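Local coordinates for protein inositol 2-dehydrogenase/D-chiro-inositol 3-dehydrogenase (Lactobacillus casei, PDB 4MIO) that oxidises myo-inositol and D-chiro-inositol to their keto forms, passing hydride to a nicotinamide cofactor held on a Rossmann fold, at residues A[123-128]-A[177-182]; A[129-134]-A[278-283]; A[93-98]-A[119-124]. All blocks are in the same frame, centred on the assembly; numbering follows the deposited sequence.

How the contacts relate
Read from the N terminus, the chain illustrates how a two-domain dehydrogenase is joined around its cofactor. Contact 3 comes first, closing a beta-alpha-beta unit in which strand 92-95 and strand 121-123 flank helix 103-113, at one edge of the Rossmann sheet. Contact 1 begins where contact 3 ends, sharing Val-123 and Gly-124, and runs from that strand end to helix 168-185. Contact 2 then ties the start of helix 131-141 to helix 279-294, a loop of more than 140 residues. Contacts 1 and 2 cross, since their segments alternate along the chain, whereas contact 3 precedes contact 2 in series. All three include a residue touching the dinucleotide.

Contact 1: A[123-128]-A[177-182]; sequences VGFMRR and EIDEMH. With NAI (1,4-dihydronicotinamide adenine dinucleotide), chain E.
Arg-127 and Arg-128, neighbours in the loop between strand 121-123 and helix 131-141, form salt bridges to acidic residues of helix 168-185, consistent with the Gfo/Idh/MocA family, whose Rossmann and C-terminal alpha/beta domains are joined here. Along Arg-127, CB, CG and CD pass alongside Glu-180 OE1, and a bend at chi2 (-81°) carries the chain past that oxygen toward Glu-177. NE lies against the Phe-278 ring of contact 2. NH1 bonds Glu-180 OE1 on its syn side at 3.0 Å, and with NH2 it grips Glu-177 OE2 end-on, NH2 at 2.8 Å, completing a salt-bridge network of the three residues. Both nitrogens reach OE2 from above one face of its carboxylate, the two planes being 69° apart. Glu-177 OE1 is taken by His-155. Replacing Arg-127 with a leucine would probably leave two buried carboxylates, those of Glu-177 and Glu-180, without the positive charge that now bridges them.

Arg-128 is extended beyond CG and takes Asp-179 side-on in a second salt bridge, NE to OD2 at 3.0 Å and NH2 to OD1 at 2.9 Å; NH2 also pairs with Asp-306 on helix 304-323. The Asp-179 carboxylate is thereby held nearly parallel to the Phe-125 ring, the planes 11° apart. In a CH-pi contact, Asp-179 CB sits over the ring face, 3.7 Å from the centroid of Phe-125.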
loop_
_atom_site.group_PDB
_atom_site.type_symbol
_atom_site.label_atom_id
_atom_site.label_comp_id
_atom_site.label_asym_id
_atom_site.label_seq_id
_atom_site.Cartn_x
_atom_site.Cartn_y
_atom_site.Cartn_z
ATOM N N VAL A 123 -25.695 3.082 24.755
ATOM C CA VAL A 123 -25.570 4.340 24.024
ATOM C C VAL A 123 -24.940 4.090 22.641
ATOM O O VAL A 123 -24.052 3.323 22.536
ATOM C CB VAL A 123 -24.755 5.358 24.808
ATOM C CG1 VAL A 123 -24.724 6.687 24.102
ATOM C CG2 VAL A 123 -25.328 5.518 26.203
ATOM N N GLY A 124 -25.454 4.753 21.630
ATOM C CA GLY A 124 -25.054 4.496 20.260
ATOM C C GLY A 124 -23.691 4.957 19.747
ATOM O O GLY A 124 -23.594 5.487 18.670
ATOM N N PHE A 125 -22.660 4.700 20.514
ATOM C CA PHE A 125 -21.296 4.944 20.055
ATOM C C PHE A 125 -20.817 3.774 19.173
ATOM O O PHE A 125 -20.211 2.862 19.655
ATOM C CB PHE A 125 -20.341 5.192 21.226
ATOM C CG PHE A 125 -20.575 6.498 21.962
ATOM C CD1 PHE A 125 -20.472 7.690 21.327
ATOM C CD2 PHE A 125 -20.877 6.493 23.295
ATOM C CE1 PHE A 125 -20.674 8.877 22.006
ATOM C CE2 PHE A 125 -21.091 7.681 23.969
ATOM C CZ PHE A 125 -20.999 8.855 23.317
ATOM N N MET A 126 -21.082 3.853 17.892
ATOM C CA MET A 126 -20.845 2.734 16.998
ATOM C C MET A 126 -19.399 2.438 16.646
ATOM O O MET A 126 -19.126 1.397 16.158
ATOM C CB MET A 126 -21.663 2.873 15.731
ATOM C CG MET A 126 -21.061 3.785 14.699
ATOM S SD MET A 126 -20.957 5.498 15.207
ATOM C CE MET A 126 -20.055 6.195 13.797
ATOM N N ARG A 127 -18.497 3.368 16.904
ATOM C CA ARG A 127 -17.102 3.152 16.537
ATOM C C ARG A 127 -16.524 1.860 17.099
ATOM O O ARG A 127 -15.721 1.231 16.481
ATOM C CB ARG A 127 -16.193 4.318 16.945
ATOM C CG ARG A 127 -16.407 5.616 16.214
ATOM C CD ARG A 127 -15.739 5.654 14.884
ATOM N NE ARG A 127 -15.759 6.980 14.313
ATOM C CZ ARG A 127 -14.801 7.858 14.480
ATOM N NH1 ARG A 127 -13.734 7.558 15.172
ATOM N NH2 ARG A 127 -14.906 9.034 13.935
ATOM N N ARG A 128 -16.979 1.504 18.283
ATOM C CA ARG A 128 -16.450 0.361 18.962
ATOM C C ARG A 128 -16.779 -0.944 18.232
ATOM O O ARG A 128 -16.214 -1.933 18.519
ATOM C CB ARG A 128 -17.009 0.294 20.398
ATOM C CG ARG A 128 -16.637 1.442 21.282
ATOM C CD ARG A 128 -16.957 1.126 22.725
ATOM N NE ARG A 128 -16.839 2.288 23.593
ATOM C CZ ARG A 128 -16.853 2.216 24.899
ATOM N NH1 ARG A 128 -16.939 1.053 25.482
ATOM N NH2 ARG A 128 -16.761 3.293 25.616
ATOM N N GLU A 177 -14.402 10.096 18.700
ATOM C CA GLU A 177 -13.082 9.893 19.225
ATOM C C GLU A 177 -13.071 9.976 20.753
ATOM O O GLU A 177 -12.345 9.276 21.386
ATOM C CB GLU A 177 -12.083 10.899 18.626
ATOM C CG GLU A 177 -11.646 10.597 17.199
ATOM C CD GLU A 177 -12.680 10.893 16.112
ATOM O OE1 GLU A 177 -13.526 11.742 16.318
ATOM O OE2 GLU A 177 -12.612 10.246 15.076
ATOM N N ILE A 178 -13.876 10.857 21.287
ATOM C CA ILE A 178 -13.990 10.995 22.731
ATOM C C ILE A 178 -14.447 9.684 23.400
ATOM O O ILE A 178 -13.881 9.281 24.383
ATOM C CB ILE A 178 -14.918 12.162 23.111
ATOM C CG1 ILE A 178 -14.198 13.511 22.925
ATOM C CG2 ILE A 178 -15.416 11.992 24.544
ATOM C CD1 ILE A 178 -15.071 14.703 23.034
ATOM N N ASP A 179 -15.436 9.019 22.836
ATOM C CA ASP A 179 -15.789 7.712 23.340
ATOM C C ASP A 179 -14.754 6.637 23.057
ATOM O O ASP A 179 -14.509 5.796 23.867
ATOM C CB ASP A 179 -17.134 7.242 22.801
ATOM C CG ASP A 179 -17.471 5.838 23.228
ATOM O OD1 ASP A 179 -17.855 5.662 24.370
ATOM O OD2 ASP A 179 -17.314 4.943 22.398
ATOM N N GLU A 180 -14.181 6.686 21.887
ATOM C CA GLU A 180 -13.321 5.617 21.409
ATOM C C GLU A 180 -12.004 5.491 22.160
ATOM O O GLU A 180 -11.564 4.422 22.448
ATOM C CB GLU A 180 -13.044 5.852 19.911
ATOM C CG GLU A 180 -12.135 4.879 19.209
ATOM C CD GLU A 180 -11.888 5.292 17.785
ATOM O OE1 GLU A 180 -12.851 5.462 17.090
ATOM O OE2 GLU A 180 -10.731 5.463 17.413
ATOM N N MET A 181 -11.366 6.602 22.447
ATOM C CA MET A 181 -10.023 6.544 22.940
ATOM C C MET A 181 -9.835 5.902 24.325
ATOM O O MET A 181 -8.925 5.185 24.529
ATOM C CB MET A 181 -9.353 7.915 22.864
ATOM C CG MET A 181 -9.264 8.488 21.476
ATOM S SD MET A 181 -8.371 7.431 20.325
ATOM C CE MET A 181 -8.651 8.318 18.802
ATOM N N HIS A 182 -10.697 6.249 25.264
ATOM C CA HIS A 182 -10.562 5.704 26.592
ATOM C C HIS A 182 -10.845 4.214 26.584
ATOM O O HIS A 182 -10.219 3.493 27.298
ATOM C CB HIS A 182 -11.401 6.466 27.635
ATOM C CG HIS A 182 -12.875 6.304 27.503
ATOM N ND1 HIS A 182 -13.568 5.289 28.098
ATOM C CD2 HIS A 182 -13.795 7.065 26.894
ATOM C CE1 HIS A 182 -14.838 5.407 27.813
ATOM N NE2 HIS A 182 -15.007 6.478 27.088
HETATM P PA NAI E . -33.607 14.411 12.905
HETATM O O1A NAI E . -33.860 15.776 13.256
HETATM O O2A NAI E . -33.699 13.983 11.583
HETATM O O5B NAI E . -34.651 13.517 13.644
HETATM C C5B NAI E . -35.055 13.689 14.943
HETATM C C4B NAI E . -36.536 13.325 15.102
HETATM O O4B NAI E . -36.918 13.411 16.447
HETATM C C3B NAI E . -37.463 14.327 14.439
HETATM O O3B NAI E . -38.363 13.658 13.641
HETATM C C2B NAI E . -38.129 15.059 15.572
HETATM O O2B NAI E . -39.398 15.551 15.225
HETATM C C1B NAI E . -38.209 13.993 16.603
HETATM N N9A NAI E . -38.234 14.502 17.953
HETATM C C8A NAI E . -37.606 15.531 18.437
HETATM N N7A NAI E . -37.793 15.637 19.739
HETATM C C5A NAI E . -38.588 14.653 20.100
HETATM C C6A NAI E . -39.203 14.172 21.323
HETATM N N6A NAI E . -39.052 14.749 22.497
HETATM N N1A NAI E . -39.927 13.067 21.243
HETATM C C2A NAI E . -40.125 12.454 20.129
HETATM N N3A NAI E . -39.621 12.840 18.983
HETATM C C4A NAI E . -38.848 13.912 18.924
HETATM O O3 NAI E . -32.207 14.100 13.601
HETATM P PN NAI E . -31.337 12.739 13.474
HETATM O O1N NAI E . -30.208 12.961 12.585
HETATM O O2N NAI E . -32.171 11.652 13.078
HETATM O O5D NAI E . -30.673 12.531 14.823
HETATM C C5D NAI E . -31.380 11.940 15.881
HETATM C C4D NAI E . -30.419 11.524 16.965
HETATM O O4D NAI E . -29.529 10.586 16.413
HETATM C C3D NAI E . -29.557 12.660 17.429
HETATM O O3D NAI E . -29.342 12.459 18.795
HETATM C C2D NAI E . -28.270 12.449 16.660
HETATM O O2D NAI E . -27.253 12.953 17.438
HETATM C C1D NAI E . -28.192 10.949 16.656
HETATM N N1N NAI E . -27.314 10.478 15.592
HETATM C C2N NAI E . -26.293 9.682 15.827
HETATM C C3N NAI E . -25.436 9.248 14.843
HETATM C C7N NAI E . -24.259 8.348 15.151
HETATM O O7N NAI E . -23.367 8.292 14.366
HETATM N N7N NAI E . -24.268 7.680 16.270
HETATM C C4N NAI E . -25.684 9.612 13.423
HETATM C C5N NAI E . -26.846 10.449 13.310
HETATM C C6N NAI E . -27.590 10.813 14.387
#

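Contact 2: A[129-134]-A[278-283]; sequences YDQGIR and FIQAYN. With NAI (1,4-dihydronicotinamide adenine dinucleotide), chain E.
Gln-280 uses both ends of its side-chain amide on the backbone entering helix 131-141. NE2 donates to Tyr-129 O at 2.9 Å in a nearly straight bond (164°), while OE1 accepts from Gln-131 N at 3.0 Å. The chain starts with CG opposite the backbone N (chi1 168°) and bends at chi2, which lays the amide against CG of Gln-131. NE2 is also hydrogen-bonded to Thr-284 OG1, one turn further along helix 279-294. Ala-281 CB packs on the backbone of Asp-130, their CA atoms being the nearest pair across the two segments.

Further out, Asp-130 is the N-cap of helix 131-141, its OD2 accepting from Ile-133 N at 3.2 Å. OD1 is hydrogen-bonded to a water oxygen at 2.7 Å and forms a salt bridge with Arg-277. Two residues beyond Gln-280, Tyr-282 OH donates to NAI O7N at 2.7 Å. The neutral amide thus matches the C=O of one peptide and the N-H of the next, while charge lies with Asp-130 and Arg-277.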
loop_
_atom_site.group_PDB
_atom_site.type_symbol
_atom_site.label_atom_id
_atom_site.label_comp_id
_atom_site.label_asym_id
_atom_site.label_seq_id
_atom_site.Cartn_x
_atom_site.Cartn_y
_atom_site.Cartn_z
ATOM N N TYR A 129 -17.719 -0.880 17.317
ATOM C CA TYR A 129 -18.153 -2.049 16.588
ATOM C C TYR A 129 -17.551 -2.121 15.181
ATOM O O TYR A 129 -17.744 -3.065 14.482
ATOM C CB TYR A 129 -19.678 -2.066 16.495
ATOM C CG TYR A 129 -20.367 -2.252 17.847
ATOM C CD1 TYR A 129 -20.611 -3.492 18.339
ATOM C CD2 TYR A 129 -20.738 -1.167 18.615
ATOM C CE1 TYR A 129 -21.210 -3.678 19.552
ATOM C CE2 TYR A 129 -21.348 -1.348 19.829
ATOM C CZ TYR A 129 -21.577 -2.611 20.296
ATOM O OH TYR A 129 -22.188 -2.836 21.481
ATOM N N ASP A 130 -16.836 -1.095 14.802
ATOM C CA ASP A 130 -16.223 -1.075 13.504
ATOM C C ASP A 130 -15.133 -2.114 13.479
ATOM O O ASP A 130 -14.341 -2.165 14.329
ATOM C CB ASP A 130 -15.635 0.298 13.222
ATOM C CG ASP A 130 -14.927 0.359 11.889
ATOM O OD1 ASP A 130 -15.614 0.326 10.882
ATOM O OD2 ASP A 130 -13.705 0.411 11.902
ATOM N N GLN A 131 -15.150 -2.945 12.455
ATOM C CA GLN A 131 -14.256 -4.094 12.409
ATOM C C GLN A 131 -12.784 -3.714 12.475
ATOM O O GLN A 131 -12.027 -4.345 13.150
ATOM C CB GLN A 131 -14.573 -4.963 11.188
ATOM C CG GLN A 131 -15.853 -5.775 11.340
ATOM C CD GLN A 131 -16.239 -6.608 10.108
ATOM O OE1 GLN A 131 -15.385 -7.004 9.350
ATOM N NE2 GLN A 131 -17.526 -6.899 9.952
ATOM N N GLY A 132 -12.419 -2.688 11.757
ATOM C CA GLY A 132 -11.054 -2.252 11.713
ATOM C C GLY A 132 -10.554 -1.674 13.021
ATOM O O GLY A 132 -9.489 -1.975 13.461
ATOM N N ILE A 133 -11.385 -0.855 13.625
ATOM C CA ILE A 133 -11.017 -0.270 14.877
ATOM C C ILE A 133 -10.922 -1.340 15.972
ATOM O O ILE A 133 -10.030 -1.326 16.744
ATOM C CB ILE A 133 -12.002 0.876 15.267
ATOM C CG1 ILE A 133 -11.874 2.007 14.260
ATOM C CG2 ILE A 133 -11.716 1.376 16.640
ATOM C CD1 ILE A 133 -12.883 3.100 14.379
ATOM N N ARG A 134 -11.833 -2.287 15.962
ATOM C CA ARG A 134 -11.747 -3.363 16.927
ATOM C C ARG A 134 -10.515 -4.222 16.724
ATOM O O ARG A 134 -9.886 -4.633 17.655
ATOM C CB ARG A 134 -12.980 -4.260 16.877
ATOM C CG ARG A 134 -14.191 -3.657 17.422
ATOM C CD ARG A 134 -15.432 -4.559 17.346
ATOM N NE ARG A 134 -15.314 -5.711 18.214
ATOM C CZ ARG A 134 -15.605 -5.688 19.514
ATOM N NH1 ARG A 134 -16.033 -4.553 20.101
ATOM N NH2 ARG A 134 -15.463 -6.784 20.223
ATOM N N PHE A 278 -19.726 3.724 8.045
ATOM C CA PHE A 278 -20.015 3.008 9.273
ATOM C C PHE A 278 -21.282 2.157 9.234
ATOM O O PHE A 278 -21.754 1.747 10.242
ATOM C CB PHE A 278 -19.952 3.949 10.491
ATOM C CG PHE A 278 -18.568 4.419 10.817
ATOM C CD1 PHE A 278 -17.618 3.533 11.292
ATOM C CD2 PHE A 278 -18.190 5.707 10.628
ATOM C CE1 PHE A 278 -16.345 3.945 11.573
ATOM C CE2 PHE A 278 -16.934 6.106 10.923
ATOM C CZ PHE A 278 -16.002 5.231 11.383
ATOM N N ILE A 279 -21.758 1.850 8.047
ATOM C CA ILE A 279 -22.896 0.953 7.876
ATOM C C ILE A 279 -22.762 -0.346 8.686
ATOM O O ILE A 279 -23.657 -0.713 9.361
ATOM C CB ILE A 279 -23.153 0.575 6.391
ATOM C CG1 ILE A 279 -23.751 1.731 5.648
ATOM C CG2 ILE A 279 -24.125 -0.598 6.299
ATOM C CD1 ILE A 279 -24.028 1.432 4.212
ATOM N N GLN A 280 -21.621 -0.999 8.574
ATOM C CA GLN A 280 -21.383 -2.238 9.267
ATOM C C GLN A 280 -21.442 -2.058 10.773
ATOM O O GLN A 280 -22.006 -2.851 11.454
ATOM C CB GLN A 280 -20.046 -2.866 8.841
ATOM C CG GLN A 280 -19.550 -4.038 9.706
ATOM C CD GLN A 280 -18.633 -3.633 10.903
ATOM O OE1 GLN A 280 -17.601 -3.013 10.711
ATOM N NE2 GLN A 280 -19.018 -4.031 12.100
ATOM N N ALA A 281 -20.831 -0.994 11.243
ATOM C CA ALA A 281 -20.793 -0.725 12.656
ATOM C C ALA A 281 -22.190 -0.509 13.237
ATOM O O ALA A 281 -22.510 -1.028 14.271
ATOM C CB ALA A 281 -19.875 0.454 12.961
ATOM N N TYR A 282 -23.006 0.247 12.535
ATOM C CA TYR A 282 -24.379 0.411 12.970
ATOM C C TYR A 282 -25.135 -0.900 13.033
ATOM O O TYR A 282 -25.826 -1.160 13.980
ATOM C CB TYR A 282 -25.120 1.403 12.081
ATOM C CG TYR A 282 -24.634 2.827 12.146
ATOM C CD1 TYR A 282 -24.532 3.499 13.321
ATOM C CD2 TYR A 282 -24.307 3.497 11.001
ATOM C CE1 TYR A 282 -24.091 4.795 13.376
ATOM C CE2 TYR A 282 -23.848 4.764 11.032
ATOM C CZ TYR A 282 -23.740 5.439 12.212
ATOM O OH TYR A 282 -23.287 6.717 12.200
ATOM N N ASN A 283 -24.961 -1.731 12.034
ATOM C CA ASN A 283 -25.638 -2.990 12.013
ATOM C C ASN A 283 -25.208 -3.890 13.172
ATOM O O ASN A 283 -26.014 -4.494 13.808
ATOM C CB ASN A 283 -25.376 -3.707 10.709
ATOM C CG ASN A 283 -26.123 -3.120 9.545
ATOM O OD1 ASN A 283 -27.075 -2.422 9.676
ATOM N ND2 ASN A 283 -25.641 -3.438 8.373
HETATM P PA NAI E . -33.607 14.411 12.905
HETATM O O1A NAI E . -33.860 15.776 13.256
HETATM O O2A NAI E . -33.699 13.983 11.583
HETATM O O5B NAI E . -34.651 13.517 13.644
HETATM C C5B NAI E . -35.055 13.689 14.943
HETATM C C4B NAI E . -36.536 13.325 15.102
HETATM O O4B NAI E . -36.918 13.411 16.447
HETATM C C3B NAI E . -37.463 14.327 14.439
HETATM O O3B NAI E . -38.363 13.658 13.641
HETATM C C2B NAI E . -38.129 15.059 15.572
HETATM O O2B NAI E . -39.398 15.551 15.225
HETATM C C1B NAI E . -38.209 13.993 16.603
HETATM N N9A NAI E . -38.234 14.502 17.953
HETATM C C8A NAI E . -37.606 15.531 18.437
HETATM N N7A NAI E . -37.793 15.637 19.739
HETATM C C5A NAI E . -38.588 14.653 20.100
HETATM C C6A NAI E . -39.203 14.172 21.323
HETATM N N6A NAI E . -39.052 14.749 22.497
HETATM N N1A NAI E . -39.927 13.067 21.243
HETATM C C2A NAI E . -40.125 12.454 20.129
HETATM N N3A NAI E . -39.621 12.840 18.983
HETATM C C4A NAI E . -38.848 13.912 18.924
HETATM O O3 NAI E . -32.207 14.100 13.601
HETATM P PN NAI E . -31.337 12.739 13.474
HETATM O O1N NAI E . -30.208 12.961 12.585
HETATM O O2N NAI E . -32.171 11.652 13.078
HETATM O O5D NAI E . -30.673 12.531 14.823
HETATM C C5D NAI E . -31.380 11.940 15.881
HETATM C C4D NAI E . -30.419 11.524 16.965
HETATM O O4D NAI E . -29.529 10.586 16.413
HETATM C C3D NAI E . -29.557 12.660 17.429
HETATM O O3D NAI E . -29.342 12.459 18.795
HETATM C C2D NAI E . -28.270 12.449 16.660
HETATM O O2D NAI E . -27.253 12.953 17.438
HETATM C C1D NAI E . -28.192 10.949 16.656
HETATM N N1N NAI E . -27.314 10.478 15.592
HETATM C C2N NAI E . -26.293 9.682 15.827
HETATM C C3N NAI E . -25.436 9.248 14.843
HETATM C C7N NAI E . -24.259 8.348 15.151
HETATM O O7N NAI E . -23.367 8.292 14.366
HETATM N N7N NAI E . -24.268 7.680 16.270
HETATM C C4N NAI E . -25.684 9.612 13.423
HETATM C C5N NAI E . -26.846 10.449 13.310
HETATM C C6N NAI E . -27.590 10.813 14.387
HETATM O O HOH W 1 -18.173 0.109 10.026
#

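Contact 3: A[93-98]-A[119-124]; sequences IFTEKP and KVIQVG. With NAI (1,4-dihydronicotinamide adenine dinucleotide), chain E.
The cofactor's carboxamide nitrogen N7N is gripped by two acceptors, one from each segment: Glu-96 OE1 at 3.0 Å and, more weakly, Gly-124 O. Glu-96 OE1 also accepts from Lys-97 N, and its OE2 is bonded to His-17, so the carboxylate is steadied at both oxygens. Lys-97 O receives the ribose hydroxyl O3D of the dinucleotide at 3.0 Å, with a longer bond from O2D.

Behind this site the strands run parallel. Ile-93 N donates to Val-120 O, Gln-122 N to Ile-93 O, and Thr-95 N to Gln-122 O; Gly-124 N completes the series on Thr-95 O at 2.8 Å. Ile-93 and Ile-121 lie side by side on one sheet face, as do the methyls Thr-95 CG2 and Val-123 CG2, 4.0 Å apart. On the other face Phe-94, its CG turned away from the backbone N (chi1 -175°), presents its ring edge to Gln-122 NE2, and CZ reaches Gly-124 CA at 3.7 Å. The same ring stacks on Phe-71. This is the beta-alpha-beta unit 92-95, 103-113, 121-123 of a Rossmann fold, whose strand ends carry groups that hold the nicotinamide carboxamide and ribose, as in NAD-dependent dehydrogenases.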
loop_
_atom_site.group_PDB
_atom_site.type_symbol
_atom_site.label_atom_id
_atom_site.label_comp_id
_atom_site.label_asym_id
_atom_site.label_seq_id
_atom_site.Cartn_x
_atom_site.Cartn_y
_atom_site.Cartn_z
ATOM N N ILE A 93 -33.143 -0.062 26.917
ATOM C CA ILE A 93 -33.045 1.242 26.315
ATOM C C ILE A 93 -31.779 1.373 25.431
ATOM O O ILE A 93 -30.697 1.232 25.907
ATOM C CB ILE A 93 -32.985 2.294 27.398
ATOM C CG1 ILE A 93 -34.210 2.204 28.303
ATOM C CG2 ILE A 93 -32.837 3.679 26.794
ATOM C CD1 ILE A 93 -34.075 2.925 29.554
ATOM N N PHE A 94 -32.000 1.617 24.161
ATOM C CA PHE A 94 -30.944 2.014 23.240
ATOM C C PHE A 94 -31.154 3.493 22.911
ATOM O O PHE A 94 -32.098 3.861 22.301
ATOM C CB PHE A 94 -30.970 1.195 21.950
ATOM C CG PHE A 94 -29.806 1.488 21.005
ATOM C CD1 PHE A 94 -29.850 2.554 20.143
ATOM C CD2 PHE A 94 -28.680 0.714 21.014
ATOM C CE1 PHE A 94 -28.815 2.827 19.322
ATOM C CE2 PHE A 94 -27.628 1.016 20.176
ATOM C CZ PHE A 94 -27.709 2.050 19.340
ATOM N N THR A 95 -30.245 4.313 23.391
ATOM C CA THR A 95 -30.272 5.715 23.055
ATOM C C THR A 95 -29.122 6.068 22.126
ATOM O O THR A 95 -28.020 5.683 22.353
ATOM C CB THR A 95 -30.243 6.633 24.287
ATOM O OG1 THR A 95 -30.369 7.985 23.904
ATOM C CG2 THR A 95 -29.011 6.437 25.090
ATOM N N GLU A 96 -29.441 6.800 21.093
ATOM C CA GLU A 96 -28.403 7.398 20.302
ATOM C C GLU A 96 -27.597 8.348 21.162
ATOM O O GLU A 96 -28.061 8.807 22.161
ATOM C CB GLU A 96 -28.975 8.094 19.060
ATOM C CG GLU A 96 -29.032 7.234 17.818
ATOM C CD GLU A 96 -27.686 6.644 17.441
ATOM O OE1 GLU A 96 -26.673 7.176 17.904
ATOM O OE2 GLU A 96 -27.666 5.688 16.699
ATOM N N LYS A 97 -26.360 8.615 20.745
ATOM C CA LYS A 97 -25.593 9.687 21.343
ATOM C C LYS A 97 -26.320 11.016 21.096
ATOM O O LYS A 97 -27.012 11.149 20.141
ATOM C CB LYS A 97 -24.176 9.737 20.777
ATOM C CG LYS A 97 -24.121 9.649 19.312
ATOM C CD LYS A 97 -23.401 10.758 18.629
ATOM C CE LYS A 97 -24.047 12.070 18.843
ATOM N NZ LYS A 97 -23.992 12.978 17.700
ATOM N N PRO A 98 -26.171 11.964 22.027
ATOM C CA PRO A 98 -25.535 11.839 23.315
ATOM C C PRO A 98 -26.484 11.205 24.368
ATOM O O PRO A 98 -27.638 11.164 24.123
ATOM C CB PRO A 98 -25.295 13.282 23.684
ATOM C CG PRO A 98 -26.325 13.969 23.067
ATOM C CD PRO A 98 -26.661 13.321 21.830
ATOM N N LYS A 119 -28.530 -3.370 34.570
ATOM C CA LYS A 119 -28.272 -2.380 33.533
ATOM C C LYS A 119 -29.187 -2.584 32.325
ATOM O O LYS A 119 -29.417 -3.691 31.915
ATOM C CB LYS A 119 -26.813 -2.429 33.118
ATOM C CG LYS A 119 -26.380 -1.301 32.217
ATOM C CD LYS A 119 -24.975 -1.488 31.756
ATOM C CE LYS A 119 -24.742 -2.747 30.998
ATOM N NZ LYS A 119 -23.473 -2.768 30.295
ATOM N N VAL A 120 -29.717 -1.503 31.789
ATOM C CA VAL A 120 -30.593 -1.561 30.665
ATOM C C VAL A 120 -30.258 -0.622 29.494
ATOM O O VAL A 120 -30.822 -0.735 28.462
ATOM C CB VAL A 120 -32.074 -1.328 31.065
ATOM C CG1 VAL A 120 -32.578 -2.508 31.879
ATOM C CG2 VAL A 120 -32.213 -0.080 31.847
ATOM N N ILE A 121 -29.339 0.298 29.725
ATOM C CA ILE A 121 -29.045 1.314 28.713
ATOM C C ILE A 121 -27.783 1.008 27.883
ATOM O O ILE A 121 -26.760 0.690 28.423
ATOM C CB ILE A 121 -28.845 2.700 29.351
ATOM C CG1 ILE A 121 -30.130 3.188 30.019
ATOM C CG2 ILE A 121 -28.386 3.715 28.288
ATOM C CD1 ILE A 121 -29.917 4.324 30.952
ATOM N N GLN A 122 -27.946 1.105 26.574
ATOM C CA GLN A 122 -26.823 1.134 25.638
ATOM C C GLN A 122 -26.853 2.466 24.895
ATOM O O GLN A 122 -27.891 2.906 24.509
ATOM C CB GLN A 122 -26.911 -0.027 24.647
ATOM C CG GLN A 122 -25.745 -0.084 23.637
ATOM C CD GLN A 122 -25.643 -1.401 22.908
ATOM O OE1 GLN A 122 -26.057 -2.404 23.391
ATOM N NE2 GLN A 122 -25.058 -1.367 21.761
ATOM N N VAL A 123 -25.695 3.082 24.755
ATOM C CA VAL A 123 -25.570 4.340 24.024
ATOM C C VAL A 123 -24.940 4.090 22.641
ATOM O O VAL A 123 -24.052 3.323 22.536
ATOM C CB VAL A 123 -24.755 5.358 24.808
ATOM C CG1 VAL A 123 -24.724 6.687 24.102
ATOM C CG2 VAL A 123 -25.328 5.518 26.203
ATOM N N GLY A 124 -25.454 4.753 21.630
ATOM C CA GLY A 124 -25.054 4.496 20.260
ATOM C C GLY A 124 -23.691 4.957 19.747
ATOM O O GLY A 124 -23.594 5.487 18.670
HETATM P PA NAI E . -33.607 14.411 12.905
HETATM O O1A NAI E . -33.860 15.776 13.256
HETATM O O2A NAI E . -33.699 13.983 11.583
HETATM O O5B NAI E . -34.651 13.517 13.644
HETATM C C5B NAI E . -35.055 13.689 14.943
HETATM C C4B NAI E . -36.536 13.325 15.102
HETATM O O4B NAI E . -36.918 13.411 16.447
HETATM C C3B NAI E . -37.463 14.327 14.439
HETATM O O3B NAI E . -38.363 13.658 13.641
HETATM C C2B NAI E . -38.129 15.059 15.572
HETATM O O2B NAI E . -39.398 15.551 15.225
HETATM C C1B NAI E . -38.209 13.993 16.603
HETATM N N9A NAI E . -38.234 14.502 17.953
HETATM C C8A NAI E . -37.606 15.531 18.437
HETATM N N7A NAI E . -37.793 15.637 19.739
HETATM C C5A NAI E . -38.588 14.653 20.100
HETATM C C6A NAI E . -39.203 14.172 21.323
HETATM N N6A NAI E . -39.052 14.749 22.497
HETATM N N1A NAI E . -39.927 13.067 21.243
HETATM C C2A NAI E . -40.125 12.454 20.129
HETATM N N3A NAI E . -39.621 12.840 18.983
HETATM C C4A NAI E . -38.848 13.912 18.924
HETATM O O3 NAI E . -32.207 14.100 13.601
HETATM P PN NAI E . -31.337 12.739 13.474
HETATM O O1N NAI E . -30.208 12.961 12.585
HETATM O O2N NAI E . -32.171 11.652 13.078
HETATM O O5D NAI E . -30.673 12.531 14.823
HETATM C C5D NAI E . -31.380 11.940 15.881
HETATM C C4D NAI E . -30.419 11.524 16.965
HETATM O O4D NAI E . -29.529 10.586 16.413
HETATM C C3D NAI E . -29.557 12.660 17.429
HETATM O O3D NAI E . -29.342 12.459 18.795
HETATM C C2D NAI E . -28.270 12.449 16.660
HETATM O O2D NAI E . -27.253 12.953 17.438
HETATM C C1D NAI E . -28.192 10.949 16.656
HETATM N N1N NAI E . -27.314 10.478 15.592
HETATM C C2N NAI E . -26.293 9.682 15.827
HETATM C C3N NAI E . -25.436 9.248 14.843
HETATM C C7N NAI E . -24.259 8.348 15.151
HETATM O O7N NAI E . -23.367 8.292 14.366
HETATM N N7N NAI E . -24.268 7.680 16.270
HETATM C C4N NAI E . -25.684 9.612 13.423
HETATM C C5N NAI E . -26.846 10.449 13.310
HETATM C C6N NAI E . -27.590 10.813 14.387
#